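Side-chain contacts in putative drug/sodium antiporter (Escherichia coli, PDB 4Z3N), which probably acts as a MATE-family antiporter that carries xenobiotics across the cell membrane and has been linked to transport of the genotoxin colibactin: residues Leu120-Ala123 against Ile124-Val128; Leu159-Val162 against Phe163-Leu167; Leu193-Ile196 against Met197-Ile201; Leu222-Val225 against Ala226-Tyr230. One frame throughout, in Å; residues are numbered along the deposited sequence.

Contact 1: Leu120-Ala123 against Ile124-Val128; sequences LFFA and IVITV
Thr-127 turns its hydroxyl back onto the preceding turn, where OG1 donates to Ala-123 O at 2.7 Å. The same oxygen accepts the backbone N-H of Thr-127 at 2.9 Å from N to Ala-123 O, so two donors of one residue grip it from opposite faces of the carbonyl plane. The torsion makes this possible: with chi1 at 44°, OG1 stands between the backbone N and the carbonyl carbon and folds over the helix, as is common for threonine in membrane helices, where the hydroxyl is satisfied by a backbone acceptor within its own helix. Two apolar pairs, each four residues apart, lie on the same turns. Ile-126 CD1 comes to the edge of the Phe-122 ring, near its plane, 4.2 Å from CD1 of Phe-122, and the two side chains cross obliquely. Leu-120 CG lies 4.3 Å from Ile-124 CD1. Regular backbone bonds, among them Val-125 N to Phe-121 O, set the spacing of these pairs. Outward of them, helix 162-177 packs on Leu-120 and Ala-123 through Phe-163, with Val-162 also on Ala-123. Phe-122 rests on Met-261 and Met-264 of helix 250-284, while Ile-84 of helix 75-101 touches both Phe-122 and Ile-126.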
loop_
_atom_site.group_PDB
_atom_site.type_symbol
_atom_site.label_atom_id
_atom_site.label_comp_id
_atom_site.label_asym_id
_atom_site.label_seq_id
_atom_site.Cartn_x
_atom_site.Cartn_y
_atom_site.Cartn_z
ATOM N N LEU A 120 -19.960 0.752 -1.998
ATOM C CA LEU A 120 -21.067 -0.161 -1.772
ATOM C C LEU A 120 -21.106 -1.278 -2.824
ATOM O O LEU A 120 -21.101 -2.468 -2.471
ATOM C CB LEU A 120 -22.384 0.612 -1.746
ATOM C CG LEU A 120 -23.693 -0.164 -1.526
ATOM C CD1 LEU A 120 -23.643 -1.084 -0.316
ATOM C CD2 LEU A 120 -24.817 0.842 -1.382
ATOM N N PHE A 121 -21.131 -0.903 -4.107
ATOM C CA PHE A 121 -21.187 -1.890 -5.196
ATOM C C PHE A 121 -19.995 -2.837 -5.174
ATOM O O PHE A 121 -20.092 -4.015 -5.527
ATOM C CB PHE A 121 -21.254 -1.192 -6.552
ATOM C CG PHE A 121 -22.645 -0.854 -6.989
ATOM C CD1 PHE A 121 -23.330 0.204 -6.420
ATOM C CD2 PHE A 121 -23.269 -1.591 -7.982
ATOM C CE1 PHE A 121 -24.626 0.525 -6.837
ATOM C CE2 PHE A 121 -24.562 -1.275 -8.400
ATOM C CZ PHE A 121 -25.236 -0.210 -7.828
ATOM N N PHE A 122 -18.852 -2.300 -4.777
ATOM C CA PHE A 122 -17.657 -3.103 -4.680
ATOM C C PHE A 122 -17.860 -4.140 -3.585
ATOM O O PHE A 122 -17.445 -5.280 -3.741
ATOM C CB PHE A 122 -16.422 -2.227 -4.416
ATOM C CG PHE A 122 -15.491 -2.127 -5.592
ATOM C CD1 PHE A 122 -14.532 -3.109 -5.819
ATOM C CD2 PHE A 122 -15.575 -1.059 -6.471
ATOM C CE1 PHE A 122 -13.669 -3.024 -6.908
ATOM C CE2 PHE A 122 -14.721 -0.961 -7.565
ATOM C CZ PHE A 122 -13.763 -1.943 -7.785
ATOM N N ALA A 123 -18.537 -3.766 -2.502
ATOM C CA ALA A 123 -18.774 -4.715 -1.400
ATOM C C ALA A 123 -19.778 -5.819 -1.781
ATOM O O ALA A 123 -19.589 -6.985 -1.453
ATOM C CB ALA A 123 -19.250 -3.973 -0.137
ATOM N N ILE A 124 -20.843 -5.428 -2.475
ATOM C CA ILE A 124 -21.829 -6.367 -3.013
ATOM C C ILE A 124 -21.235 -7.366 -4.017
ATOM O O ILE A 124 -21.383 -8.575 -3.870
ATOM C CB ILE A 124 -22.981 -5.624 -3.712
ATOM C CG1 ILE A 124 -23.731 -4.726 -2.727
ATOM C CG2 ILE A 124 -23.916 -6.615 -4.377
ATOM C CD1 ILE A 124 -24.821 -3.874 -3.385
ATOM N N VAL A 125 -20.591 -6.862 -5.059
ATOM C CA VAL A 125 -19.970 -7.740 -6.038
ATOM C C VAL A 125 -18.985 -8.708 -5.362
ATOM O O VAL A 125 -18.935 -9.885 -5.694
ATOM C CB VAL A 125 -19.244 -6.921 -7.141
ATOM C CG1 VAL A 125 -18.593 -7.849 -8.168
ATOM C CG2 VAL A 125 -20.222 -5.963 -7.815
ATOM N N ILE A 126 -18.222 -8.213 -4.394
ATOM C CA ILE A 126 -17.217 -9.036 -3.724
ATOM C C ILE A 126 -17.818 -10.091 -2.769
ATOM O O ILE A 126 -17.321 -11.214 -2.694
ATOM C CB ILE A 126 -16.211 -8.154 -2.939
ATOM C CG1 ILE A 126 -15.374 -7.313 -3.899
ATOM C CG2 ILE A 126 -15.291 -9.020 -2.085
ATOM C CD1 ILE A 126 -14.392 -6.380 -3.192
ATOM N N THR A 127 -18.872 -9.726 -2.036
ATOM C CA THR A 127 -19.555 -10.667 -1.146
ATOM C C THR A 127 -20.369 -11.695 -1.937
ATOM O O THR A 127 -20.498 -12.852 -1.532
ATOM C CB THR A 127 -20.506 -9.957 -0.139
ATOM O OG1 THR A 127 -21.264 -8.945 -0.806
ATOM C CG2 THR A 127 -19.731 -9.312 0.999
ATOM N N VAL A 128 -20.929 -11.276 -3.058
ATOM C CA VAL A 128 -21.765 -12.170 -3.834
ATOM C C VAL A 128 -20.938 -13.172 -4.638
ATOM O O VAL A 128 -21.198 -14.370 -4.590
ATOM C CB VAL A 128 -22.688 -11.374 -4.755
ATOM C CG1 VAL A 128 -23.556 -12.315 -5.577
ATOM C CG2 VAL A 128 -23.546 -10.451 -3.919
#

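Contact 2: Leu159-Val162 against Phe163-Leu167; sequences LLTV and FSIML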
loop_
_atom_site.group_PDB
_atom_site.type_symbol
_atom_site.label_atom_id
_atom_site.label_comp_id
_atom_site.label_asym_id
_atom_site.label_seq_id
_atom_site.Cartn_x
_atom_site.Cartn_y
_atom_site.Cartn_z
ATOM N N LEU A 159 -15.802 -12.193 4.538
ATOM C CA LEU A 159 -16.796 -11.577 3.669
ATOM C C LEU A 159 -17.669 -10.597 4.459
ATOM O O LEU A 159 -18.135 -9.587 3.928
ATOM C CB LEU A 159 -17.677 -12.642 2.989
ATOM C CG LEU A 159 -17.083 -13.636 1.972
ATOM C CD1 LEU A 159 -18.177 -14.534 1.381
ATOM C CD2 LEU A 159 -16.315 -12.957 0.850
ATOM N N LEU A 160 -17.884 -10.889 5.735
ATOM C CA LEU A 160 -18.736 -10.032 6.543
ATOM C C LEU A 160 -18.050 -8.709 6.882
ATOM O O LEU A 160 -18.678 -7.793 7.375
ATOM C CB LEU A 160 -19.169 -10.755 7.824
ATOM C CG LEU A 160 -20.112 -11.953 7.644
ATOM C CD1 LEU A 160 -20.495 -12.496 9.001
ATOM C CD2 LEU A 160 -21.343 -11.607 6.840
ATOM N N THR A 161 -16.753 -8.628 6.631
ATOM C CA THR A 161 -15.991 -7.435 6.934
ATOM C C THR A 161 -15.833 -6.463 5.748
ATOM O O THR A 161 -15.394 -5.333 5.927
ATOM C CB THR A 161 -14.598 -7.822 7.437
ATOM O OG1 THR A 161 -13.809 -8.271 6.327
ATOM C CG2 THR A 161 -14.710 -8.922 8.481
ATOM N N VAL A 162 -16.218 -6.897 4.553
ATOM C CA VAL A 162 -15.939 -6.157 3.319
ATOM C C VAL A 162 -16.469 -4.707 3.256
ATOM O O VAL A 162 -15.700 -3.777 3.006
ATOM C CB VAL A 162 -16.494 -6.933 2.110
ATOM C CG1 VAL A 162 -16.377 -6.101 0.816
ATOM C CG2 VAL A 162 -15.775 -8.260 1.978
ATOM N N PHE A 163 -17.770 -4.519 3.465
ATOM C CA PHE A 163 -18.353 -3.192 3.389
ATOM C C PHE A 163 -17.697 -2.249 4.396
ATOM O O PHE A 163 -17.446 -1.085 4.093
ATOM C CB PHE A 163 -19.866 -3.247 3.604
ATOM C CG PHE A 163 -20.555 -1.915 3.443
ATOM C CD1 PHE A 163 -20.304 -1.116 2.329
ATOM C CD2 PHE A 163 -21.471 -1.469 4.394
ATOM C CE1 PHE A 163 -20.939 0.097 2.167
ATOM C CE2 PHE A 163 -22.118 -0.252 4.241
ATOM C CZ PHE A 163 -21.848 0.533 3.124
ATOM N N SER A 164 -17.385 -2.758 5.578
ATOM C CA SER A 164 -16.789 -1.933 6.621
ATOM C C SER A 164 -15.377 -1.512 6.222
ATOM O O SER A 164 -14.982 -0.356 6.428
ATOM C CB SER A 164 -16.776 -2.681 7.959
ATOM O OG SER A 164 -17.836 -3.633 8.016
ATOM N N ILE A 165 -14.627 -2.446 5.647
ATOM C CA ILE A 165 -13.303 -2.150 5.115
ATOM C C ILE A 165 -13.364 -1.118 3.970
ATOM O O ILE A 165 -12.568 -0.170 3.926
ATOM C CB ILE A 165 -12.597 -3.428 4.591
ATOM C CG1 ILE A 165 -12.562 -4.516 5.668
ATOM C CG2 ILE A 165 -11.197 -3.105 4.091
ATOM C CD1 ILE A 165 -12.048 -4.028 7.017
ATOM N N MET A 166 -14.296 -1.302 3.038
ATOM C CA MET A 166 -14.470 -0.332 1.958
ATOM C C MET A 166 -14.805 1.051 2.510
ATOM O O MET A 166 -14.292 2.053 2.027
ATOM C CB MET A 166 -15.561 -0.783 0.984
ATOM C CG MET A 166 -15.299 -2.139 0.344
ATOM S SD MET A 166 -13.836 -2.223 -0.733
ATOM C CE MET A 166 -12.695 -3.274 0.169
ATOM N N LEU A 167 -15.677 1.081 3.517
ATOM C CA LEU A 167 -16.070 2.308 4.209
ATOM C C LEU A 167 -14.881 3.098 4.740
ATOM O O LEU A 167 -14.868 4.322 4.666
ATOM C CB LEU A 167 -17.009 1.982 5.365
ATOM C CG LEU A 167 -18.465 2.351 5.122
ATOM C CD1 LEU A 167 -19.278 2.165 6.397
ATOM C CD2 LEU A 167 -18.538 3.789 4.629
#
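Val-162 O receives the backbone N-H of Met-166 at 2.8 Å from N to O, in a nearly straight bond with an angle of 169° at the hydrogen. One residue earlier Thr-161 O takes the N-H of Ile-165, with 3.0 Å between N and O. These two bonds belong to the first turn of helix 162-177, just after a type I beta turn from Leu-159 to Val-162 that leads in from helix 149-159. The side chains of each bonded pair run side by side and point the same way. Val-162 lays its CG1 branch beside Met-166, 4.1 Å from CG; this branch is the one anti to the backbone N (chi1 173°), and the methionine bends at chi2 and chi3 beyond that point. In the other pair Thr-161 OG1 lies 4.0 Å from Ile-165 CG1, a packing approach; the hydroxyl is hydrogen-bonded to Ser-158 O, in helix 149-159. That bond ties the threonine to the end of the preceding helix. Helix 107-132 lies along one side, where Met-166 touches Ala-119. Helix 75-101 covers Val-162, Ile-165 and Met-166 through Leu-81, Ala-85 and Ile-84, while Phe-218 of helix 209-232 lies on Thr-161 and Ser-164, and Gln-221 of the same helix touches Ile-165.

Contact 3: Leu193-Ile196 against Met197-Ile201; sequences LVNI and MLDPI
Val-194 and Leu-198 supply the apolar part of this turn: side by side and pointing the same way, they bring CG1 of the valine to 3.5 Å from CD1 of the leucine. Leu-198 reaches back because its CG stands beside its own backbone N, anti to the carbonyl carbon (chi1 -74°), whereas the valine offers the branch anti to its N. The polar side chains are Asn-195 and Asp-199, whose flat groups pass at a slant with the amide and carboxylate planes 75° apart; Asn-195 ND2 comes to 3.5 Å from Asp-199 OD1. Both are buried: Asn-195 touches Ser-217 of helix 209-232 and Asp-53 of helix 28-56, and Asp-199 touches Ala-216 and Trp-56 of the same two helices. Of the backbone bonds, Met-197 N to Leu-193 O is 3.0 Å long. Leu-198 N to Val-194 O follows at 2.9 Å, and Asp-199 N to Asn-195 O is the longest at 3.2 Å. At Pro-200 the series breaks: its nitrogen has no hydrogen, and Ile-196 O faces the ring carbons CG and CD instead. This is a proline kink in a predicted transmembrane helix, next to buried Asp-199, whose OD2 lies close to Asp-53 OD1.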
loop_
_atom_site.group_PDB
_atom_site.type_symbol
_atom_site.label_atom_id
_atom_site.label_comp_id
_atom_site.label_asym_id
_atom_site.label_seq_id
_atom_site.Cartn_x
_atom_site.Cartn_y
_atom_site.Cartn_z
ATOM N N LEU A 193 -5.556 0.805 20.341
ATOM C CA LEU A 193 -5.854 0.671 21.775
ATOM C C LEU A 193 -6.990 -0.311 22.002
ATOM O O LEU A 193 -6.886 -1.224 22.823
ATOM C CB LEU A 193 -6.211 2.024 22.393
ATOM C CG LEU A 193 -5.027 2.957 22.627
ATOM C CD1 LEU A 193 -5.481 4.312 23.138
ATOM C CD2 LEU A 193 -4.062 2.314 23.608
ATOM N N VAL A 194 -8.072 -0.106 21.260
ATOM C CA VAL A 194 -9.207 -1.017 21.243
ATOM C C VAL A 194 -8.803 -2.493 21.028
ATOM O O VAL A 194 -9.246 -3.385 21.748
ATOM C CB VAL A 194 -10.208 -0.574 20.160
ATOM C CG1 VAL A 194 -11.296 -1.615 19.947
ATOM C CG2 VAL A 194 -10.803 0.750 20.552
ATOM N N ASN A 195 -7.949 -2.754 20.053
ATOM C CA ASN A 195 -7.518 -4.114 19.824
ATOM C C ASN A 195 -6.684 -4.629 20.998
ATOM O O ASN A 195 -6.679 -5.826 21.303
ATOM C CB ASN A 195 -6.737 -4.202 18.514
ATOM C CG ASN A 195 -6.168 -5.577 18.272
ATOM O OD1 ASN A 195 -4.956 -5.776 18.333
ATOM N ND2 ASN A 195 -7.038 -6.539 18.012
ATOM N N ILE A 196 -5.983 -3.714 21.659
ATOM C CA ILE A 196 -5.107 -4.075 22.773
ATOM C C ILE A 196 -5.914 -4.548 23.970
ATOM O O ILE A 196 -5.560 -5.529 24.628
ATOM C CB ILE A 196 -4.219 -2.896 23.213
ATOM C CG1 ILE A 196 -3.042 -2.744 22.251
ATOM C CG2 ILE A 196 -3.706 -3.126 24.631
ATOM C CD1 ILE A 196 -2.447 -1.340 22.230
ATOM N N MET A 197 -7.007 -3.839 24.232
ATOM C CA MET A 197 -7.885 -4.145 25.344
ATOM C C MET A 197 -8.840 -5.307 25.062
ATOM O O MET A 197 -9.144 -6.091 25.958
ATOM C CB MET A 197 -8.669 -2.894 25.719
ATOM C CG MET A 197 -7.795 -1.812 26.318
ATOM S SD MET A 197 -8.595 -0.190 26.468
ATOM C CE MET A 197 -7.154 0.850 26.750
ATOM N N LEU A 198 -9.305 -5.423 23.821
ATOM C CA LEU A 198 -10.337 -6.398 23.486
ATOM C C LEU A 198 -9.793 -7.808 23.344
ATOM O O LEU A 198 -10.441 -8.762 23.770
ATOM C CB LEU A 198 -11.058 -6.003 22.199
ATOM C CG LEU A 198 -12.038 -4.832 22.269
ATOM C CD1 LEU A 198 -12.695 -4.626 20.906
ATOM C CD2 LEU A 198 -13.078 -5.057 23.358
ATOM N N ASP A 199 -8.622 -7.940 22.727
ATOM C CA ASP A 199 -7.970 -9.241 22.569
ATOM C C ASP A 199 -7.994 -10.041 23.858
ATOM O O ASP A 199 -8.335 -11.223 23.846
ATOM C CB ASP A 199 -6.518 -9.081 22.117
ATOM C CG ASP A 199 -6.359 -9.176 20.621
ATOM O OD1 ASP A 199 -7.374 -9.432 19.933
ATOM O OD2 ASP A 199 -5.219 -8.999 20.130
ATOM N N PRO A 200 -7.612 -9.404 24.979
ATOM C CA PRO A 200 -7.663 -10.138 26.248
ATOM C C PRO A 200 -9.100 -10.537 26.617
ATOM O O PRO A 200 -9.351 -11.689 26.976
ATOM C CB PRO A 200 -7.085 -9.141 27.263
ATOM C CG PRO A 200 -6.428 -8.069 26.450
ATOM C CD PRO A 200 -7.140 -8.018 25.153
ATOM N N ILE A 201 -10.032 -9.595 26.495
ATOM C CA ILE A 201 -11.420 -9.828 26.887
ATOM C C ILE A 201 -12.112 -10.941 26.086
ATOM O O ILE A 201 -13.030 -11.595 26.584
ATOM C CB ILE A 201 -12.251 -8.547 26.745
ATOM C CG1 ILE A 201 -11.612 -7.395 27.514
ATOM C CG2 ILE A 201 -13.663 -8.760 27.234
ATOM C CD1 ILE A 201 -12.309 -6.081 27.252
#

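Contact 4: Leu222-Val225 against Ala226-Tyr230; sequences LSMV and AYFIY
Met-224 and Phe-228 meet one turn apart on helix 209-232, a predicted transmembrane alpha helix whose side chains here pair four residues apart. In Phe-228, CB lies 3.5 Å from Val-225 O. With chi1 at -79°, the ring swings back along the helix beside its own backbone N, and CG and CD2 each come to 3.7 Å from Met-224 O, an oblique approach. That oxygen is already engaged by the N-H of Phe-228, 3.0 Å away from N to Met-224 O. Farther out, CE2 of the ring meets the methyl CE of Met-224 at 4.3 Å. Beyond this stretch the same ring meets Phe-175, the two planes about 25° apart, and touches Met-171 of helix 162-177 and Ala-187 of helix 181-204, so it has neighbours on both of those helices. Ser-223 turns its hydroxyl to Leu-219 O and Ala-220 O in the turn before. Val-225 touches Ile-168 of helix 162-177. Ile-229 N donates to Val-225 O at 3.2 Å, and Val-225 CG1 comes within 4.4 Å of Ile-229 CD1.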
loop_
_atom_site.group_PDB
_atom_site.type_symbol
_atom_site.label_atom_id
_atom_site.label_comp_id
_atom_site.label_asym_id
_atom_site.label_seq_id
_atom_site.Cartn_x
_atom_site.Cartn_y
_atom_site.Cartn_z
ATOM N N LEU A 222 -13.964 -1.017 13.208
ATOM C CA LEU A 222 -15.237 -0.309 13.265
ATOM C C LEU A 222 -15.150 0.937 14.147
ATOM O O LEU A 222 -15.664 1.985 13.780
ATOM C CB LEU A 222 -16.347 -1.231 13.755
ATOM C CG LEU A 222 -16.907 -2.183 12.698
ATOM C CD1 LEU A 222 -18.018 -3.028 13.291
ATOM C CD2 LEU A 222 -17.393 -1.411 11.480
ATOM N N SER A 223 -14.492 0.838 15.298
ATOM C CA SER A 223 -14.330 2.013 16.151
ATOM C C SER A 223 -13.593 3.121 15.407
ATOM O O SER A 223 -13.892 4.304 15.595
ATOM C CB SER A 223 -13.604 1.668 17.459
ATOM O OG SER A 223 -12.635 0.659 17.281
ATOM N N MET A 224 -12.648 2.746 14.552
ATOM C CA MET A 224 -12.064 3.717 13.637
ATOM C C MET A 224 -13.145 4.341 12.749
ATOM O O MET A 224 -13.247 5.562 12.636
ATOM C CB MET A 224 -11.006 3.066 12.763
ATOM C CG MET A 224 -9.758 2.620 13.497
ATOM S SD MET A 224 -8.522 2.125 12.283
ATOM C CE MET A 224 -8.731 3.421 11.036
ATOM N N VAL A 225 -13.943 3.480 12.121
ATOM C CA VAL A 225 -15.046 3.900 11.266
ATOM C C VAL A 225 -15.964 4.862 12.010
ATOM O O VAL A 225 -16.364 5.910 11.493
ATOM C CB VAL A 225 -15.855 2.686 10.781
ATOM C CG1 VAL A 225 -17.089 3.128 10.039
ATOM C CG2 VAL A 225 -14.997 1.808 9.897
ATOM N N ALA A 226 -16.289 4.487 13.237
ATOM C CA ALA A 226 -17.068 5.334 14.121
ATOM C C ALA A 226 -16.403 6.702 14.318
ATOM O O ALA A 226 -17.046 7.740 14.162
ATOM C CB ALA A 226 -17.264 4.644 15.448
ATOM N N TYR A 227 -15.118 6.699 14.658
ATOM C CA TYR A 227 -14.377 7.937 14.877
ATOM C C TYR A 227 -14.489 8.896 13.696
ATOM O O TYR A 227 -14.652 10.107 13.875
ATOM C CB TYR A 227 -12.904 7.637 15.143
ATOM C CG TYR A 227 -12.136 8.827 15.647
ATOM C CD1 TYR A 227 -11.649 9.783 14.770
ATOM C CD2 TYR A 227 -11.900 9.003 17.005
ATOM C CE1 TYR A 227 -10.952 10.888 15.229
ATOM C CE2 TYR A 227 -11.199 10.098 17.471
ATOM C CZ TYR A 227 -10.728 11.036 16.577
ATOM O OH TYR A 227 -10.029 12.127 17.024
ATOM N N PHE A 228 -14.385 8.345 12.490
ATOM C CA PHE A 228 -14.425 9.139 11.274
ATOM C C PHE A 228 -15.769 9.838 11.103
ATOM O O PHE A 228 -15.831 11.054 10.905
ATOM C CB PHE A 228 -14.135 8.264 10.060
ATOM C CG PHE A 228 -12.678 7.973 9.860
ATOM C CD1 PHE A 228 -11.717 8.895 10.237
ATOM C CD2 PHE A 228 -12.265 6.776 9.287
ATOM C CE1 PHE A 228 -10.363 8.621 10.050
ATOM C CE2 PHE A 228 -10.925 6.500 9.093
ATOM C CZ PHE A 228 -9.970 7.420 9.477
ATOM N N ILE A 229 -16.843 9.066 11.182
ATOM C CA ILE A 229 -18.173 9.611 10.978
ATOM C C ILE A 229 -18.520 10.648 12.040
ATOM O O ILE A 229 -19.074 11.701 11.715
ATOM C CB ILE A 229 -19.237 8.503 10.961
ATOM C CG1 ILE A 229 -18.968 7.532 9.803
ATOM C CG2 ILE A 229 -20.637 9.103 10.835
ATOM C CD1 ILE A 229 -20.023 6.439 9.665
ATOM N N TYR A 230 -18.181 10.381 13.300
ATOM C CA TYR A 230 -18.434 11.387 14.334
ATOM C C TYR A 230 -17.641 12.654 14.058
ATOM O O TYR A 230 -18.200 13.740 14.096
ATOM C CB TYR A 230 -18.133 10.847 15.735
ATOM C CG TYR A 230 -19.197 9.873 16.202
ATOM C CD1 TYR A 230 -20.520 10.002 15.774
ATOM C CD2 TYR A 230 -18.880 8.803 17.041
ATOM C CE1 TYR A 230 -21.499 9.105 16.179
ATOM C CE2 TYR A 230 -19.857 7.898 17.451
ATOM C CZ TYR A 230 -21.161 8.058 17.015
ATOM O OH TYR A 230 -22.132 7.172 17.415
#

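Overall arrangement
The contacts follow one another along the chain, but in space they touch in the order 1, 2, 4, 3. Contact 1 touches contact 2, their centres 9 Å apart, with Ala-123 CA 3.5 Å from Val-162 CG1 and Leu-120 CD1 3.9 Å from Phe-163 CE1. Contact 2 passes on to contact 4, about 14 Å away between centres, where Ser-164 CB meets Leu-222 CD2 at 3.8 Å. Contact 4 in turn touches contact 3, with 17 Å between centres, through Ser-223 OG and Val-194 CG2, 3.8 Å apart. Contacts 1 and 3 are the ends of this row, their nearest atoms about 21 Å apart. Bound monoolein molecules lie close by: about 4 Å from the Thr-161 side chain and 5 Å from that of Met-224.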